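Local coordinates for IPT/TIG domain-containing protein (Bacteroides thetaiotaomicron, PDB 3TC9) that is of unproven function, possibly a hydrolase but more probably an auxiliary nutrient-binding protein that joins an immunoglobulin-like domain to a six-bladed beta-propeller, at residues M107-F112 / R424-E429; T375-G380 / A396-P401. One frame throughout, in Å; residues are numbered along the deposited sequence.

Contact 1: residues M107-F112 / R424-E429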
HETATM    1  N   MSE B 107     -14.734  -3.047  -5.537  1.00 34.46           N
HETATM    2  CA  MSE B 107     -14.957  -1.641  -5.791  1.00 32.06           C
HETATM    3  C   MSE B 107     -16.259  -1.456  -6.547  1.00 32.46           C
HETATM    4  O   MSE B 107     -16.630  -2.271  -7.395  1.00 32.73           O
HETATM    5  CB  MSE B 107     -13.766  -1.053  -6.565  1.00 34.05           C
HETATM    6  CG  MSE B 107     -12.575  -0.795  -5.672  1.00 40.70           C
HETATM    7 SE   MSE B 107     -11.201   0.163  -6.608  0.75 48.24          SE
HETATM    8  CE  MSE B 107     -11.485   1.890  -5.847  1.00 44.97           C
ATOM      9  N   LEU B 108     -16.941  -0.371  -6.240  1.00 27.44           N
ATOM     10  CA  LEU B 108     -18.191   0.050  -6.834  1.00 27.51           C
ATOM     11  C   LEU B 108     -18.165   1.531  -7.179  1.00 33.35           C
ATOM     12  O   LEU B 108     -17.497   2.314  -6.503  1.00 34.55           O
ATOM     13  CB  LEU B 108     -19.378  -0.208  -5.844  1.00 26.88           C
ATOM     14  CG  LEU B 108     -19.686  -1.681  -5.435  1.00 29.35           C
ATOM     15  CD1 LEU B 108     -20.847  -1.709  -4.477  1.00 28.72           C
ATOM     16  CD2 LEU B 108     -20.034  -2.572  -6.645  1.00 28.99           C
ATOM     17  N   VAL B 109     -18.955   1.921  -8.177  1.00 29.94           N
ATOM     18  CA  VAL B 109     -19.190   3.330  -8.523  1.00 29.03           C
ATOM     19  C   VAL B 109     -20.436   3.737  -7.754  1.00 33.94           C
ATOM     20  O   VAL B 109     -21.424   3.009  -7.770  1.00 34.45           O
ATOM     21  CB  VAL B 109     -19.334   3.595 -10.065  1.00 28.95           C
ATOM     22  CG1 VAL B 109     -19.593   5.077 -10.354  1.00 27.81           C
ATOM     23  CG2 VAL B 109     -18.108   3.102 -10.826  1.00 27.11           C
ATOM     24  N   THR B 110     -20.384   4.860  -7.054  1.00 31.47           N
ATOM     25  CA  THR B 110     -21.524   5.399  -6.310  1.00 31.91           C
ATOM     26  C   THR B 110     -21.656   6.883  -6.581  1.00 36.65           C
ATOM     27  O   THR B 110     -20.766   7.458  -7.204  1.00 34.59           O
ATOM     28  CB  THR B 110     -21.399   5.135  -4.795  1.00 41.80           C
ATOM     29  OG1 THR B 110     -20.206   5.745  -4.290  1.00 43.95           O
ATOM     30  CG2 THR B 110     -21.498   3.623  -4.426  1.00 39.64           C
ATOM     31  N   THR B 111     -22.749   7.509  -6.094  1.00 34.35           N
ATOM     32  CA  THR B 111     -22.965   8.951  -6.243  1.00 33.79           C
ATOM     33  C   THR B 111     -22.591   9.549  -4.921  1.00 40.87           C
ATOM     34  O   THR B 111     -23.212   9.252  -3.915  1.00 41.86           O
ATOM     35  CB  THR B 111     -24.390   9.257  -6.694  1.00 39.22           C
ATOM     36  OG1 THR B 111     -24.564   8.736  -8.003  1.00 39.42           O
ATOM     37  CG2 THR B 111     -24.697  10.747  -6.703  1.00 38.89           C
ATOM     38  N   PHE B 112     -21.543  10.354  -4.902  1.00 39.57           N
ATOM     39  CA  PHE B 112     -21.091  10.971  -3.681  1.00 38.86           C
ATOM     40  C   PHE B 112     -21.900  12.241  -3.388  1.00 42.52           C
ATOM     41  O   PHE B 112     -22.463  12.365  -2.298  1.00 44.27           O
ATOM     42  CB  PHE B 112     -19.582  11.251  -3.775  1.00 40.65           C
ATOM     43  CG  PHE B 112     -19.029  12.040  -2.622  1.00 43.86           C
ATOM     44  CD1 PHE B 112     -19.201  11.601  -1.306  1.00 48.72           C
ATOM     45  CD2 PHE B 112     -18.333  13.227  -2.840  1.00 47.37           C
ATOM     46  CE1 PHE B 112     -18.697  12.343  -0.228  1.00 50.13           C
ATOM     47  CE2 PHE B 112     -17.813  13.962  -1.766  1.00 51.20           C
ATOM     48  CZ  PHE B 112     -18.021  13.527  -0.469  1.00 49.79           C
ATOM     49  N   ARG B 424     -19.171  11.667  -8.656  1.00 29.95           N
ATOM     50  CA  ARG B 424     -19.278  10.222  -8.466  1.00 29.05           C
ATOM     51  C   ARG B 424     -18.103   9.738  -7.631  1.00 34.68           C
ATOM     52  O   ARG B 424     -17.073  10.409  -7.551  1.00 37.12           O
ATOM     53  CB  ARG B 424     -19.366   9.484  -9.805  1.00 26.66           C
ATOM     54  CG  ARG B 424     -20.371  10.080 -10.786  1.00 29.70           C
ATOM     55  CD  ARG B 424     -21.838   9.745 -10.490  1.00 29.62           C
ATOM     56  NE  ARG B 424     -22.122   8.311 -10.557  1.00 31.42           N
ATOM     57  CZ  ARG B 424     -22.300   7.616 -11.680  1.00 42.19           C
ATOM     58  NH1 ARG B 424     -22.170   8.204 -12.867  1.00 26.97           N
ATOM     59  NH2 ARG B 424     -22.561   6.322 -11.627  1.00 30.20           N
ATOM     60  N   LYS B 425     -18.268   8.610  -6.959  1.00 30.44           N
ATOM     61  CA  LYS B 425     -17.200   8.043  -6.152  1.00 29.31           C
ATOM     62  C   LYS B 425     -16.883   6.618  -6.623  1.00 33.86           C
ATOM     63  O   LYS B 425     -17.795   5.885  -6.997  1.00 33.56           O
ATOM     64  CB  LYS B 425     -17.593   8.059  -4.669  1.00 30.45           C
ATOM     65  CG  LYS B 425     -16.532   7.496  -3.712  1.00 40.80           C
ATOM     66  CD  LYS B 425     -17.087   7.424  -2.302  1.00 47.91           C
ATOM     67  CE  LYS B 425     -16.224   6.651  -1.343  1.00 66.68           C
ATOM     68  NZ  LYS B 425     -16.335   5.177  -1.509  1.00 80.40           N
ATOM     69  N   ILE B 426     -15.599   6.236  -6.618  1.00 30.72           N
ATOM     70  CA  ILE B 426     -15.184   4.861  -6.906  1.00 31.11           C
ATOM     71  C   ILE B 426     -14.341   4.422  -5.745  1.00 35.71           C
ATOM     72  O   ILE B 426     -13.265   4.955  -5.553  1.00 32.20           O
ATOM     73  CB  ILE B 426     -14.460   4.622  -8.257  1.00 34.16           C
ATOM     74  CG1 ILE B 426     -15.261   5.135  -9.456  1.00 33.30           C
ATOM     75  CG2 ILE B 426     -14.058   3.136  -8.417  1.00 34.90           C
ATOM     76  CD1 ILE B 426     -14.479   5.107 -10.751  1.00 34.92           C
ATOM     77  N   GLY B 427     -14.852   3.473  -4.968  1.00 35.88           N
ATOM     78  CA  GLY B 427     -14.156   2.928  -3.803  1.00 36.16           C
ATOM     79  C   GLY B 427     -14.690   1.549  -3.485  1.00 40.57           C
ATOM     80  O   GLY B 427     -15.654   1.116  -4.116  1.00 38.80           O
ATOM     81  N   TYR B 428     -14.084   0.854  -2.512  1.00 37.28           N
ATOM     82  CA  TYR B 428     -14.561  -0.457  -2.039  1.00 36.58           C
ATOM     83  C   TYR B 428     -15.909  -0.350  -1.332  1.00 42.10           C
ATOM     84  O   TYR B 428     -16.215   0.696  -0.740  1.00 39.31           O
ATOM     85  CB  TYR B 428     -13.552  -1.059  -1.045  1.00 36.83           C
ATOM     86  CG  TYR B 428     -12.399  -1.742  -1.736  1.00 38.05           C
ATOM     87  CD1 TYR B 428     -12.495  -3.069  -2.146  1.00 38.96           C
ATOM     88  CD2 TYR B 428     -11.234  -1.047  -2.039  1.00 39.71           C
ATOM     89  CE1 TYR B 428     -11.466  -3.685  -2.851  1.00 38.94           C
ATOM     90  CE2 TYR B 428     -10.190  -1.659  -2.733  1.00 41.68           C
ATOM     91  CZ  TYR B 428     -10.314  -2.979  -3.140  1.00 46.95           C
ATOM     92  OH  TYR B 428      -9.294  -3.607  -3.806  1.00 48.42           O
ATOM     93  N   GLU B 429     -16.690  -1.465  -1.363  1.00 41.61           N
ATOM     94  CA  GLU B 429     -17.935  -1.639  -0.594  1.00 42.73           C
ATOM     95  C   GLU B 429     -17.689  -1.252   0.892  1.00 49.83           C
ATOM     96  O   GLU B 429     -16.631  -1.584   1.441  1.00 49.84           O
ATOM     97  CB  GLU B 429     -18.375  -3.115  -0.634  1.00 43.40           C
ATOM     98  CG  GLU B 429     -18.584  -3.739  -1.994  1.00 44.93           C
ATOM     99  CD  GLU B 429     -18.859  -5.230  -1.909  1.00 53.58           C
ATOM    100  OE1 GLU B 429     -19.812  -5.611  -1.190  1.00 45.53           O
ATOM    101  OE2 GLU B 429     -18.145  -6.018  -2.575  1.00 37.28           O
TER
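The Y428 ring carries the side chain of selenomethionine M107 over one face. M107 CG stands 3.8 Å from the centroid of the Y428 ring, almost on the normal, a CH-pi contact, while M107 SE lies obliquely at 4.9 Å from that centroid in a Met-aromatic contact. The chain then bends at chi3 (104°) and brings M107 CE back to I426 CG2, 3.8 Å away. With an alanine in place of Y428, M107 CG would probably lose the face it rests on, and the arm carrying selenium would be freer to turn. The other flat group, the R424 guanidinium, is met obliquely: V109 CG1 touches its NH2 at 3.5 Å, and T111 OG1 lies near NE. Bends at chi2 and chi3 fold the arginine back against strand 107-113, and its buried charge is answered by D417 and D389; T111 OG1 bonds to Y387.

Backbone bonds fix the antiparallel register. L108 and G427 exchange N-H...O bonds, the one from L108 N to G427 O being 2.9 Å, and T110 and K425 exchange another pair, with K425 N 2.8 Å from T110 O. Beta-branched V109 and I426 suit the extended chain and lie side by side, CG2 of V109 3.8 Å from CG1 of I426. A CB at G427 would collide with K425 NZ where it now lies.

This is the velcro closure of the propeller: strand 107-113 completes the last blade by pairing with the C-terminal strand 422-428, which is flanked on its other side by strand 412-417, while the short strand 390-391 pairs with the other edge of 107-113.

Contact 2: residues T375-G380 / A396-P401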
ATOM      1  N   THR B 375      -9.270   0.147 -19.476  1.00 29.16           N
ATOM      2  CA  THR B 375     -10.441   0.873 -19.015  1.00 28.63           C
ATOM      3  C   THR B 375     -10.728   0.445 -17.596  1.00 33.64           C
ATOM      4  O   THR B 375     -10.817  -0.748 -17.303  1.00 34.43           O
ATOM      5  CB  THR B 375     -11.605   0.664 -19.970  1.00 33.85           C
ATOM      6  OG1 THR B 375     -11.191   1.180 -21.226  1.00 32.18           O
ATOM      7  CG2 THR B 375     -12.934   1.346 -19.492  1.00 27.47           C
ATOM      8  N   PHE B 376     -10.861   1.416 -16.711  1.00 31.21           N
ATOM      9  CA  PHE B 376     -11.112   1.131 -15.316  1.00 30.06           C
ATOM     10  C   PHE B 376     -12.591   1.035 -15.004  1.00 33.52           C
ATOM     11  O   PHE B 376     -13.014   0.091 -14.325  1.00 32.50           O
ATOM     12  CB  PHE B 376     -10.450   2.225 -14.451  1.00 31.45           C
ATOM     13  CG  PHE B 376     -10.588   2.084 -12.947  1.00 31.71           C
ATOM     14  CD1 PHE B 376     -10.144   0.936 -12.294  1.00 33.56           C
ATOM     15  CD2 PHE B 376     -11.079   3.134 -12.177  1.00 32.03           C
ATOM     16  CE1 PHE B 376     -10.206   0.838 -10.897  1.00 33.52           C
ATOM     17  CE2 PHE B 376     -11.134   3.040 -10.788  1.00 33.65           C
ATOM     18  CZ  PHE B 376     -10.673   1.905 -10.152  1.00 32.14           C
ATOM     19  N   ALA B 377     -13.384   2.026 -15.462  1.00 30.03           N
ATOM     20  CA  ALA B 377     -14.796   2.108 -15.087  1.00 28.89           C
ATOM     21  C   ALA B 377     -15.600   2.806 -16.121  1.00 33.91           C
ATOM     22  O   ALA B 377     -15.104   3.703 -16.785  1.00 33.48           O
ATOM     23  CB  ALA B 377     -14.943   2.848 -13.760  1.00 28.66           C
ATOM     24  N   GLY B 378     -16.859   2.404 -16.230  1.00 30.83           N
ATOM     25  CA  GLY B 378     -17.790   2.990 -17.184  1.00 29.47           C
ATOM     26  C   GLY B 378     -18.112   2.026 -18.290  1.00 32.23           C
ATOM     27  O   GLY B 378     -17.540   0.929 -18.357  1.00 29.50           O
ATOM     28  N   ARG B 379     -19.050   2.450 -19.171  1.00 30.73           N
ATOM     29  CA  ARG B 379     -19.522   1.702 -20.327  1.00 31.87           C
ATOM     30  C   ARG B 379     -20.221   0.384 -19.911  1.00 37.44           C
ATOM     31  O   ARG B 379     -20.295  -0.543 -20.695  1.00 39.04           O
ATOM     32  CB  ARG B 379     -18.383   1.449 -21.356  1.00 32.97           C
ATOM     33  CG  ARG B 379     -17.659   2.720 -21.772  1.00 35.34           C
ATOM     34  CD  ARG B 379     -16.482   2.439 -22.663  1.00 38.01           C
ATOM     35  NE  ARG B 379     -16.881   1.958 -23.993  1.00 38.37           N
ATOM     36  CZ  ARG B 379     -17.131   2.743 -25.033  1.00 38.24           C
ATOM     37  NH1 ARG B 379     -17.061   4.061 -24.910  1.00 33.15           N
ATOM     38  NH2 ARG B 379     -17.453   2.217 -26.204  1.00 34.22           N
ATOM     39  N   GLY B 380     -20.796   0.350 -18.717  1.00 36.14           N
ATOM     40  CA  GLY B 380     -21.559  -0.802 -18.249  1.00 36.38           C
ATOM     41  C   GLY B 380     -22.967  -0.791 -18.805  1.00 40.98           C
ATOM     42  O   GLY B 380     -23.312   0.076 -19.618  1.00 40.97           O
ATOM     43  N   ALA B 396     -21.784   0.218 -14.134  1.00 33.59           N
ATOM     44  CA  ALA B 396     -21.531   1.657 -14.056  1.00 34.14           C
ATOM     45  C   ALA B 396     -21.493   2.397 -15.413  1.00 38.22           C
ATOM     46  O   ALA B 396     -20.937   1.900 -16.393  1.00 38.20           O
ATOM     47  CB  ALA B 396     -20.244   1.919 -13.302  1.00 34.55           C
ATOM     48  N   ARG B 397     -22.111   3.593 -15.449  1.00 32.10           N
ATOM     49  CA  ARG B 397     -22.095   4.503 -16.577  1.00 29.78           C
ATOM     50  C   ARG B 397     -21.924   5.913 -16.111  1.00 33.86           C
ATOM     51  O   ARG B 397     -22.447   6.297 -15.058  1.00 32.98           O
ATOM     52  CB  ARG B 397     -23.369   4.429 -17.396  1.00 25.69           C
ATOM     53  CG  ARG B 397     -23.371   3.309 -18.391  1.00 32.13           C
ATOM     54  CD  ARG B 397     -24.779   2.836 -18.417  1.00 44.13           C
ATOM     55  NE  ARG B 397     -25.356   2.924 -19.741  1.00 44.22           N
ATOM     56  CZ  ARG B 397     -26.644   2.753 -20.003  1.00 54.87           C
ATOM     57  NH1 ARG B 397     -27.516   2.568 -19.014  1.00 50.41           N
ATOM     58  NH2 ARG B 397     -27.075   2.788 -21.246  1.00 33.16           N
ATOM     59  N   PHE B 398     -21.213   6.699 -16.932  1.00 30.42           N
ATOM     60  CA  PHE B 398     -20.968   8.136 -16.769  1.00 29.98           C
ATOM     61  C   PHE B 398     -21.486   8.843 -17.990  1.00 33.29           C
ATOM     62  O   PHE B 398     -21.741   8.194 -18.994  1.00 33.71           O
ATOM     63  CB  PHE B 398     -19.470   8.435 -16.599  1.00 30.83           C
ATOM     64  CG  PHE B 398     -18.813   7.678 -15.485  1.00 31.16           C
ATOM     65  CD1 PHE B 398     -18.891   8.134 -14.170  1.00 32.36           C
ATOM     66  CD2 PHE B 398     -18.103   6.508 -15.744  1.00 31.95           C
ATOM     67  CE1 PHE B 398     -18.269   7.424 -13.134  1.00 32.85           C
ATOM     68  CE2 PHE B 398     -17.506   5.791 -14.709  1.00 33.50           C
ATOM     69  CZ  PHE B 398     -17.575   6.265 -13.413  1.00 31.84           C
ATOM     70  N   ASN B 399     -21.629  10.155 -17.927  1.00 29.94           N
ATOM     71  CA  ASN B 399     -22.048  10.941 -19.074  1.00 30.54           C
ATOM     72  C   ASN B 399     -21.170  12.181 -19.111  1.00 33.75           C
ATOM     73  O   ASN B 399     -21.425  13.158 -18.419  1.00 32.70           O
ATOM     74  CB  ASN B 399     -23.532  11.265 -19.020  1.00 30.07           C
ATOM     75  CG  ASN B 399     -24.080  11.721 -20.329  1.00 46.78           C
ATOM     76  OD1 ASN B 399     -23.344  12.074 -21.260  1.00 42.17           O
ATOM     77  ND2 ASN B 399     -25.402  11.769 -20.402  1.00 40.55           N
ATOM     78  N   HIS B 400     -20.098  12.093 -19.905  1.00 32.87           N
ATOM     79  CA  HIS B 400     -19.055  13.099 -20.104  1.00 31.85           C
ATOM     80  C   HIS B 400     -18.288  13.330 -18.796  1.00 35.00           C
ATOM     81  O   HIS B 400     -18.363  14.435 -18.254  1.00 34.28           O
ATOM     82  CB  HIS B 400     -19.638  14.411 -20.665  1.00 33.10           C
ATOM     83  CG  HIS B 400     -20.061  14.339 -22.101  1.00 36.89           C
ATOM     84  ND1 HIS B 400     -21.145  15.050 -22.559  1.00 40.07           N
ATOM     85  CD2 HIS B 400     -19.517  13.655 -23.136  1.00 39.28           C
ATOM     86  CE1 HIS B 400     -21.210  14.809 -23.861  1.00 40.45           C
ATOM     87  NE2 HIS B 400     -20.256  13.964 -24.249  1.00 40.30           N
ATOM     88  N   PRO B 401     -17.591  12.297 -18.235  1.00 31.11           N
ATOM     89  CA  PRO B 401     -16.752  12.548 -17.037  1.00 31.48           C
ATOM     90  C   PRO B 401     -15.604  13.509 -17.396  1.00 36.28           C
ATOM     91  O   PRO B 401     -15.031  13.386 -18.482  1.00 38.05           O
ATOM     92  CB  PRO B 401     -16.244  11.143 -16.665  1.00 32.04           C
ATOM     93  CG  PRO B 401     -16.217  10.406 -17.935  1.00 34.61           C
ATOM     94  CD  PRO B 401     -17.383  10.925 -18.750  1.00 30.75           C
TER
HETATM   95  O   HOH W   1     -20.107   5.052 -19.164  1.00 22.41           O
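F398 turns the edge of its ring toward the backbone of A377 and G378, at the junction between two consecutive blades of the beta-propeller. F376 and A377 form a classic beta bulge opposite I364, near the corner the chain turns at A377. F398 CG lies beside its backbone N and opposite the carbonyl carbon (chi1 -55°), which carries the ring back to this corner: F398 CE2 comes within 3.7 Å of G378 CA, and A377 CB is 4.0 Å from the same CE2. A small alanine and a glycine accept the edge of a large ring, and G378 also has backbone angles at which a CB would press on the preceding carbonyl.

R397 approaches quite differently. Its aliphatic part lies along G380, with R397 CD 3.3 Å from G380 O, whereas the guanidinium goes on to N388 through NH1. R379 starts away from the loop 396-401, and its head bonds to the carbonyl of N361 and makes a cation-pi contact with W321. The polar links between the segments are made by main chain. G380 N donates to A396 O (2.8 Å, 148° at the hydrogen), and with the backbone as it is, a CB on G380 would strike A396 N. R379 N is badly angled for that same carbonyl; instead a water accepts from R379 N at 2.8 Å and from F398 N at 3.0 Å, bridging the two backbones.

Overall arrangement
Contact 2 is nested along the chain inside the long loop that contact 1 closes, and their centres are about 12 Å apart. Contact 1 ties residues 107-112 to 424-429 within the last blade, so the ring is shut by its two ends. Contact 2 lies on the connection that leaves strand 372-376 of the preceding blade, adds the short strand 390-391 to the last blade's sheet and runs on into strand 401-407. The two touch directly: R424 NH1 probably bonds to R397 O, V109 packs on A396, and I426 meets F376. The strand that completes the closure is thus packed against the blade-to-blade connection, close to where the immunoglobulin-like domain joins the propeller.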